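Local coordinates for protein phosphatase YwpJ (Bacillus subtilis, PDB 1NRW) that dephosphorylates five- and six-carbon sugar phosphates and nucleoside monophosphates in vitro and, less efficiently, flavin mononucleotide, using magnesium as cofactor, at residues A145-Q148 / Y149-S152. Numbering follows the deposited sequence.
Sequences AEVQ and YSQS
Ser150 turns its hydroxyl back over the last turn of helix 138-150 and gives its proton to Val147 O, a very short bond of 2.5 Å from OG. With chi1 at 74°, OG sits between its own backbone N and carbonyl carbon. The same OG accepts a hydrogen bond from Gln151 NE2, 3.3 Å away, whose chain, bent at chi2 (-56°), also lays CG 3.6 Å from Val147 O. Beneath these side chains the alpha-helical pattern runs out: Tyr149 N to Ala145 O and Ser150 N to Glu146 O are sound i to i-4 bonds, but Gln151 N bonds only weakly to Val147 O and better to Gln148 O at 3.1 Å. Next, Tyr149 O takes both Ser152 N and Ser152 OG, the hydroxyl lying in the carbonyl plane, also short at 2.5 Å, and over one face of the tyrosine ring near its rim. Farther out, His20 holds OE1 of Gln148, Lys142 NZ forms a salt bridge with Glu146 OE2, and Ala145, Gln148 and Tyr149 pack on helix 118-132. The shift from i-4 to i-3 bonding is characteristic of a helix C-terminal end, here in the cap domain of a Cof-type HAD phosphatase, the Gln148 side chain about 6 Å from that of calcium-binding Asp12.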
# COMPACT_ATOMS: atom_id res chain seq x y z
N ALA A 145 -2.01 -1.68 -16.35
CA ALA A 145 -0.78 -2.03 -15.65
C ALA A 145 0.43 -1.45 -16.37
O ALA A 145 1.41 -1.06 -15.74
CB ALA A 145 -0.65 -3.55 -15.54
N GLU A 146 0.35 -1.39 -17.69
CA GLU A 146 1.44 -0.84 -18.49
C GLU A 146 1.52 0.67 -18.28
O GLU A 146 2.61 1.22 -18.14
CB GLU A 146 1.22 -1.17 -19.97
CG GLU A 146 1.08 -2.66 -20.24
CD GLU A 146 0.78 -2.98 -21.68
OE1 GLU A 146 0.01 -2.23 -22.31
OE2 GLU A 146 1.28 -4.01 -22.19
N VAL A 147 0.37 1.33 -18.25
CA VAL A 147 0.36 2.77 -18.03
C VAL A 147 0.98 3.03 -16.65
O VAL A 147 1.79 3.94 -16.48
CB VAL A 147 -1.07 3.35 -18.07
CG1 VAL A 147 -1.03 4.84 -17.80
CG2 VAL A 147 -1.69 3.07 -19.43
N GLN A 148 0.59 2.22 -15.68
CA GLN A 148 1.11 2.34 -14.32
C GLN A 148 2.63 2.21 -14.28
O GLN A 148 3.34 3.01 -13.66
CB GLN A 148 0.51 1.26 -13.43
CG GLN A 148 0.97 1.34 -11.98
CD GLN A 148 0.46 2.59 -11.30
OE1 GLN A 148 -0.74 2.86 -11.31
NE2 GLN A 148 1.36 3.37 -10.71
N TYR A 149 3.14 1.16 -14.93
CA TYR A 149 4.57 0.92 -14.96
C TYR A 149 5.31 2.08 -15.63
O TYR A 149 6.40 2.45 -15.22
CB TYR A 149 4.87 -0.37 -15.72
CG TYR A 149 6.35 -0.58 -15.94
CD1 TYR A 149 7.17 -1.02 -14.90
CD2 TYR A 149 6.93 -0.29 -17.17
CE1 TYR A 149 8.55 -1.16 -15.09
CE2 TYR A 149 8.31 -0.43 -17.36
CZ TYR A 149 9.10 -0.86 -16.32
OH TYR A 149 10.46 -0.99 -16.49
N SER A 150 4.69 2.64 -16.67
CA SER A 150 5.31 3.74 -17.41
C SER A 150 5.54 4.98 -16.55
O SER A 150 6.32 5.85 -16.91
CB SER A 150 4.45 4.11 -18.63
OG SER A 150 3.28 4.81 -18.24
N GLN A 151 4.86 5.04 -15.41
CA GLN A 151 5.01 6.18 -14.50
C GLN A 151 5.75 5.77 -13.24
O GLN A 151 5.78 6.50 -12.25
CB GLN A 151 3.63 6.74 -14.13
CG GLN A 151 2.80 7.20 -15.32
CD GLN A 151 3.52 8.23 -16.16
OE1 GLN A 151 3.93 9.29 -15.67
NE2 GLN A 151 3.68 7.94 -17.45
N SER A 152 6.35 4.58 -13.28
CA SER A 152 7.07 4.05 -12.14
C SER A 152 8.37 4.80 -11.87
O SER A 152 8.87 5.54 -12.72
CB SER A 152 7.38 2.57 -12.36
OG SER A 152 8.22 2.37 -13.49